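Local coordinates for chitin binding protein (Streptomyces lividans, PDB 5FTZ) that is a copper-dependent lytic polysaccharide monooxygenase of family AA10 that probably binds chitin and cleaves its chains oxidatively, at residues Tyr81-Gln86 and Thr119-Val124; Phe96-Thr101 and Leu135-Thr140. One frame throughout, in Å; residues are numbered along the deposited sequence.

Contact 1: Tyr81-Gln86 and Thr119-Val124; sequences YTFRWQ and TPFFTV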
loop_
_atom_site.group_PDB
_atom_site.type_symbol
_atom_site.label_atom_id
_atom_site.label_comp_id
_atom_site.label_asym_id
_atom_site.label_seq_id
_atom_site.Cartn_x
_atom_site.Cartn_y
_atom_site.Cartn_z
ATOM N N TYR A 81 18.556 5.801 -23.186
ATOM C CA TYR A 81 18.952 4.403 -23.008
ATOM C C TYR A 81 17.799 3.634 -22.403
ATOM O O TYR A 81 17.054 4.172 -21.583
ATOM C CB TYR A 81 20.189 4.355 -22.113
ATOM C CG TYR A 81 20.809 2.971 -21.897
ATOM C CD1 TYR A 81 21.709 2.459 -22.800
ATOM C CD2 TYR A 81 20.502 2.223 -20.795
ATOM C CE1 TYR A 81 22.297 1.195 -22.640
ATOM C CE2 TYR A 81 21.032 0.937 -20.579
ATOM C CZ TYR A 81 21.945 0.450 -21.487
ATOM O OH TYR A 81 22.488 -0.843 -21.321
ATOM N N THR A 82 17.614 2.391 -22.817
ATOM C CA THR A 82 16.617 1.506 -22.175
ATOM C C THR A 82 17.221 0.792 -20.997
ATOM O O THR A 82 18.112 -0.040 -21.161
ATOM C CB THR A 82 16.076 0.509 -23.178
ATOM O OG1 THR A 82 15.291 1.227 -24.136
ATOM C CG2 THR A 82 15.196 -0.527 -22.520
ATOM N N PHE A 83 16.725 1.113 -19.802
ATOM C CA PHE A 83 17.104 0.412 -18.586
ATOM C C PHE A 83 16.131 -0.732 -18.427
ATOM O O PHE A 83 14.926 -0.547 -18.676
ATOM C CB PHE A 83 17.064 1.383 -17.379
ATOM C CG PHE A 83 18.100 2.425 -17.455
ATOM C CD1 PHE A 83 17.850 3.634 -18.133
ATOM C CD2 PHE A 83 19.337 2.230 -16.895
ATOM C CE1 PHE A 83 18.831 4.588 -18.242
ATOM C CE2 PHE A 83 20.314 3.205 -16.997
ATOM C CZ PHE A 83 20.057 4.374 -17.678
ATOM N N ARG A 84 16.609 -1.930 -18.080
ATOM C CA ARG A 84 15.735 -3.069 -18.031
ATOM C C ARG A 84 16.014 -3.932 -16.799
ATOM O O ARG A 84 17.180 -4.245 -16.498
ATOM C CB ARG A 84 15.913 -3.897 -19.293
ATOM C CG ARG A 84 14.946 -5.049 -19.440
ATOM C CD ARG A 84 14.998 -5.727 -20.814
ATOM N NE ARG A 84 16.172 -6.523 -20.957
ATOM C CZ ARG A 84 16.747 -6.857 -22.116
ATOM N NH1 ARG A 84 16.255 -6.421 -23.276
ATOM N NH2 ARG A 84 17.829 -7.609 -22.113
ATOM N N TRP A 85 14.927 -4.297 -16.138
ATOM C CA TRP A 85 14.897 -5.212 -15.009
ATOM C C TRP A 85 14.279 -6.503 -15.440
ATOM O O TRP A 85 13.257 -6.521 -16.195
ATOM C CB TRP A 85 14.046 -4.667 -13.854
ATOM C CG TRP A 85 14.695 -3.527 -13.069
ATOM C CD1 TRP A 85 14.781 -2.205 -13.483
ATOM C CD2 TRP A 85 15.386 -3.593 -11.845
ATOM N NE1 TRP A 85 15.474 -1.473 -12.588
ATOM C CE2 TRP A 85 15.805 -2.270 -11.520
ATOM C CE3 TRP A 85 15.641 -4.616 -10.950
ATOM C CZ2 TRP A 85 16.554 -2.007 -10.351
ATOM C CZ3 TRP A 85 16.358 -4.348 -9.791
ATOM C CH2 TRP A 85 16.780 -3.036 -9.493
ATOM N N GLN A 86 14.742 -7.583 -14.839
ATOM C CA GLN A 86 14.095 -8.902 -14.939
ATOM C C GLN A 86 13.690 -9.272 -13.539
ATOM O O GLN A 86 14.482 -9.147 -12.585
ATOM C CB GLN A 86 15.075 -9.956 -15.467
ATOM C CG GLN A 86 15.619 -9.665 -16.841
ATOM C CD GLN A 86 14.661 -9.746 -17.997
ATOM O OE1 GLN A 86 13.523 -10.192 -17.851
ATOM N NE2 GLN A 86 15.127 -9.322 -19.157
ATOM N N THR A 119 22.304 12.503 -6.169
ATOM C CA THR A 119 21.039 12.849 -6.843
ATOM C C THR A 119 20.921 11.885 -8.048
ATOM O O THR A 119 21.716 12.005 -8.973
ATOM C CB THR A 119 21.025 14.302 -7.335
ATOM O OG1 THR A 119 21.078 15.164 -6.186
ATOM C CG2 THR A 119 19.740 14.667 -8.155
ATOM N N PRO A 120 19.883 11.059 -8.058
ATOM C CA PRO A 120 19.745 10.124 -9.182
ATOM C C PRO A 120 19.607 10.832 -10.512
ATOM O O PRO A 120 18.995 11.919 -10.612
ATOM C CB PRO A 120 18.485 9.361 -8.888
ATOM C CG PRO A 120 17.822 9.998 -7.764
ATOM C CD PRO A 120 18.813 10.873 -7.076
ATOM N N PHE A 121 20.191 10.286 -11.550
ATOM C CA PHE A 121 20.051 10.881 -12.872
ATOM C C PHE A 121 18.727 10.523 -13.550
ATOM O O PHE A 121 18.367 11.140 -14.555
ATOM C CB PHE A 121 21.235 10.585 -13.753
ATOM C CG PHE A 121 21.382 9.130 -14.169
ATOM C CD1 PHE A 121 20.711 8.619 -15.282
ATOM C CD2 PHE A 121 22.190 8.257 -13.437
ATOM C CE1 PHE A 121 20.837 7.319 -15.642
ATOM C CE2 PHE A 121 22.334 6.934 -13.844
ATOM C CZ PHE A 121 21.632 6.475 -14.909
ATOM N N PHE A 122 18.038 9.513 -13.041
ATOM C CA PHE A 122 16.782 9.047 -13.606
ATOM C C PHE A 122 16.002 8.444 -12.472
ATOM O O PHE A 122 16.538 7.607 -11.726
ATOM C CB PHE A 122 17.078 8.013 -14.706
ATOM C CG PHE A 122 15.877 7.380 -15.338
ATOM C CD1 PHE A 122 14.734 8.084 -15.628
ATOM C CD2 PHE A 122 15.962 6.037 -15.743
ATOM C CE1 PHE A 122 13.664 7.444 -16.267
ATOM C CE2 PHE A 122 14.896 5.410 -16.364
ATOM C CZ PHE A 122 13.749 6.130 -16.636
ATOM N N THR A 123 14.744 8.861 -12.326
ATOM C CA THR A 123 13.844 8.340 -11.286
ATOM C C THR A 123 12.532 7.983 -11.920
ATOM O O THR A 123 12.038 8.800 -12.716
ATOM C CB THR A 123 13.585 9.422 -10.190
ATOM O OG1 THR A 123 14.834 9.826 -9.603
ATOM C CG2 THR A 123 12.671 8.926 -9.093
ATOM N N VAL A 124 11.946 6.848 -11.521
ATOM C CA VAL A 124 10.594 6.451 -11.987
ATOM C C VAL A 124 9.710 6.199 -10.780
ATOM O O VAL A 124 9.791 5.121 -10.170
ATOM C CB VAL A 124 10.691 5.245 -12.896
ATOM C CG1 VAL A 124 9.351 4.888 -13.470
ATOM C CG2 VAL A 124 11.644 5.530 -14.055
#
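Phe83 meets Phe121 and Phe122 in a purely apolar, face-to-face sheet packing: strand 80-87, the middle strand of a three-stranded antiparallel sheet, faces segment 119-124, which lies on strand 122-125 of the other sheet. The backbones stand well apart, 10.0 Å between Phe83 CA and Phe122 CA, so that the two segments meet through ring atoms. The ring of Phe83 touches both of the others, by its tip and by one flank. Its far end touches Phe121, with Phe83 CZ 3.7 Å from Phe121 CE1 and lying at the edge of the Phe121 ring, close to its plane. Its near flank runs past Phe122, where Phe83 CD1 comes within 3.9 Å of Phe122 CE2. Neither pair is a stack or a T: the planes are inclined at 50° for Phe121 and 41° for Phe122, with ring centres 5.8 Å apart between Phe83 and Phe121. For Phe121, a chi1 of 68°, with CG between the backbone N and the carbonyl carbon, swings the ring inward to Phe83. From within its own strand, Tyr81 lays CD2 over the centre of one Phe83 face, and Tyr98 of strand 93-100 also meets the rings of Phe83 and Phe122. The result is an aromatic cluster between two sheets, as expected for the core of the immunoglobulin-like beta-sandwich of AA10 enzymes.

Contact 2: Phe96-Thr101 and Leu135-Thr140; sequences FKYYVT and LSHSGT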
loop_
_atom_site.group_PDB
_atom_site.type_symbol
_atom_site.label_atom_id
_atom_site.label_comp_id
_atom_site.label_asym_id
_atom_site.label_seq_id
_atom_site.Cartn_x
_atom_site.Cartn_y
_atom_site.Cartn_z
ATOM N N PHE A 96 11.846 3.344 -8.867
ATOM C CA PHE A 96 13.178 2.970 -9.385
ATOM C C PHE A 96 14.039 4.201 -9.420
ATOM O O PHE A 96 13.555 5.238 -9.931
ATOM C CB PHE A 96 13.091 2.359 -10.790
ATOM C CG PHE A 96 12.272 1.087 -10.869
ATOM C CD1 PHE A 96 12.846 -0.164 -10.634
ATOM C CD2 PHE A 96 10.920 1.125 -11.094
ATOM C CE1 PHE A 96 12.097 -1.332 -10.674
ATOM C CE2 PHE A 96 10.176 -0.016 -11.155
ATOM C CZ PHE A 96 10.760 -1.250 -10.925
ATOM N N LYS A 97 15.265 4.118 -8.956
ATOM C CA LYS A 97 16.189 5.263 -9.003
ATOM C C LYS A 97 17.504 4.774 -9.541
ATOM O O LYS A 97 17.935 3.644 -9.201
ATOM C CB LYS A 97 16.429 5.897 -7.661
ATOM C CG LYS A 97 15.197 6.540 -7.067
ATOM C CD LYS A 97 15.478 7.075 -5.695
ATOM C CE LYS A 97 14.361 8.000 -5.242
ATOM N NZ LYS A 97 14.045 7.702 -3.856
ATOM N N TYR A 98 18.161 5.584 -10.335
ATOM C CA TYR A 98 19.419 5.226 -10.957
ATOM C C TYR A 98 20.442 6.311 -10.680
ATOM O O TYR A 98 20.152 7.494 -10.883
ATOM C CB TYR A 98 19.253 5.049 -12.468
ATOM C CG TYR A 98 18.287 3.999 -12.849
ATOM C CD1 TYR A 98 16.909 4.298 -12.954
ATOM C CD2 TYR A 98 18.677 2.692 -13.114
ATOM C CE1 TYR A 98 15.977 3.329 -13.292
ATOM C CE2 TYR A 98 17.758 1.701 -13.463
ATOM C CZ TYR A 98 16.429 2.015 -13.567
ATOM O OH TYR A 98 15.503 1.053 -13.906
ATOM N N TYR A 99 21.613 5.925 -10.192
ATOM C CA TYR A 99 22.682 6.814 -9.730
ATOM C C TYR A 99 23.919 6.500 -10.536
ATOM O O TYR A 99 24.089 5.369 -10.984
ATOM C CB TYR A 99 23.035 6.599 -8.256
ATOM C CG TYR A 99 21.882 6.723 -7.270
ATOM C CD1 TYR A 99 21.002 5.703 -7.062
ATOM C CD2 TYR A 99 21.669 7.890 -6.586
ATOM C CE1 TYR A 99 19.979 5.828 -6.148
ATOM C CE2 TYR A 99 20.623 8.003 -5.640
ATOM C CZ TYR A 99 19.810 6.980 -5.451
ATOM O OH TYR A 99 18.732 6.984 -4.564
ATOM N N VAL A 100 24.811 7.467 -10.742
ATOM C CA VAL A 100 26.064 7.242 -11.383
ATOM C C VAL A 100 27.232 7.722 -10.472
ATOM O O VAL A 100 27.038 8.650 -9.660
ATOM C CB VAL A 100 26.131 7.904 -12.757
ATOM C CG1 VAL A 100 26.120 9.405 -12.629
ATOM C CG2 VAL A 100 27.290 7.399 -13.590
ATOM N N THR A 101 28.390 7.174 -10.643
ATOM C CA THR A 101 29.595 7.652 -10.006
ATOM C C THR A 101 30.000 9.024 -10.544
ATOM O O THR A 101 29.580 9.466 -11.607
ATOM C CB THR A 101 30.704 6.617 -10.162
ATOM O OG1 THR A 101 30.737 6.153 -11.523
ATOM C CG2 THR A 101 30.484 5.449 -9.192
ATOM N N LEU A 135 10.694 -5.315 -17.236
ATOM C CA LEU A 135 10.365 -3.890 -17.298
ATOM C C LEU A 135 11.446 -3.170 -17.992
ATOM O O LEU A 135 12.613 -3.175 -17.506
ATOM C CB LEU A 135 10.181 -3.287 -15.908
ATOM C CG LEU A 135 9.884 -1.789 -15.879
ATOM C CD1 LEU A 135 8.603 -1.363 -16.575
ATOM C CD2 LEU A 135 9.826 -1.359 -14.432
ATOM N N SER A 136 11.107 -2.446 -19.057
ATOM C CA SER A 136 12.034 -1.643 -19.820
ATOM C C SER A 136 11.527 -0.216 -19.768
ATOM O O SER A 136 10.340 0.037 -20.033
ATOM C CB SER A 136 12.055 -2.082 -21.265
ATOM O OG SER A 136 12.656 -3.343 -21.429
ATOM N N HIS A 137 12.370 0.729 -19.403
ATOM C CA HIS A 137 11.998 2.141 -19.424
ATOM C C HIS A 137 13.168 3.012 -19.825
ATOM O O HIS A 137 14.328 2.683 -19.559
ATOM C CB HIS A 137 11.276 2.591 -18.201
ATOM C CG HIS A 137 11.927 2.247 -16.887
ATOM N ND1 HIS A 137 11.172 2.015 -15.773
ATOM C CD2 HIS A 137 13.202 2.061 -16.504
ATOM C CE1 HIS A 137 11.955 1.747 -14.734
ATOM N NE2 HIS A 137 13.195 1.728 -15.160
ATOM N N SER A 138 12.850 4.120 -20.476
ATOM C CA SER A 138 13.863 4.984 -21.088
ATOM C C SER A 138 14.262 6.101 -20.171
ATOM O O SER A 138 13.384 6.861 -19.682
ATOM C CB SER A 138 13.314 5.608 -22.357
ATOM O OG SER A 138 12.930 4.616 -23.294
ATOM N N GLY A 139 15.563 6.308 -19.990
ATOM C CA GLY A 139 16.117 7.464 -19.296
ATOM C C GLY A 139 17.327 7.986 -20.023
ATOM O O GLY A 139 17.953 7.304 -20.830
ATOM N N THR A 140 17.678 9.218 -19.711
ATOM C CA THR A 140 18.827 9.813 -20.383
ATOM C C THR A 140 20.080 9.625 -19.541
ATOM O O THR A 140 20.111 9.975 -18.360
ATOM C CB THR A 140 18.587 11.323 -20.596
ATOM O OG1 THR A 140 17.341 11.430 -21.257
ATOM C CG2 THR A 140 19.661 11.950 -21.410
#
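The imidazole of His137 presents its edge to the face of Phe96, the planes at 73° and the ring centres 5.4 Å apart; the closest approach is His137 CE1 to Phe96 CD2, at 3.8 Å. The same imidazole edge carries NE2, which meets the hydroxyl of Tyr98 in its own plane: Tyr98 OH and His137 NE2 lie 2.7 Å apart in a hydrogen bond that either may donate. The phenol and imidazole planes are nearly perpendicular and meet rim to rim, so the oxygen rather than the tyrosine face makes the contact. A chi1 of 51° places His137 CG between the backbone N and the carbonyl carbon and sends the imidazole out from its strand to both aromatic partners. At the outer end of the Phe96 ring, a single methyl, Leu135 CD2, touches Phe96 CE2 at 3.6 Å and Phe96 CZ equally closely, arriving from the opposite direction. Tyr98 OH is gripped twice, since Trp85 NE1 also bonds it; as the indole N-H can only donate, the oxygen serves as an acceptor there. A leucine in place of His137 would probably deprive the buried Tyr98 hydroxyl of its imidazole mate and let the phenol rely on Trp85 alone for its hold. Beyond this pair of segments, Trp155 of strand 148-157 stacks on Phe96, while Phe122 of strand 122-125 meets His137 edge-to-face. Strands 96-100 and 135-140 approach to 10.3 Å between axes and run 34° from parallel, one in each sheet, with strand 134-140 at an outer position of its sheet and strand 93-100 paired between 122-125 and 148-157.

Contacts 1 and 2 are two parts of one interior, their centres only about 1 Å apart, and both bridge the same two sheets: 80-87 and 134-140 are neighbours in one, 93-100 and 122-125 in the other. Each is partly buried, with Phe83 the buried member of contact 1 and Phe96 and Tyr98 those of contact 2. The chemistry differs: contact 1 is carbon against carbon throughout, whereas contact 2 places a polar hydroxyl-imidazole pair within aromatic packing. They are stitched together by a probable hydrogen bond from Val124 N to Phe96 O (2.8 Å) within one sheet, and by the Trp85-Tyr98 bond across the sandwich.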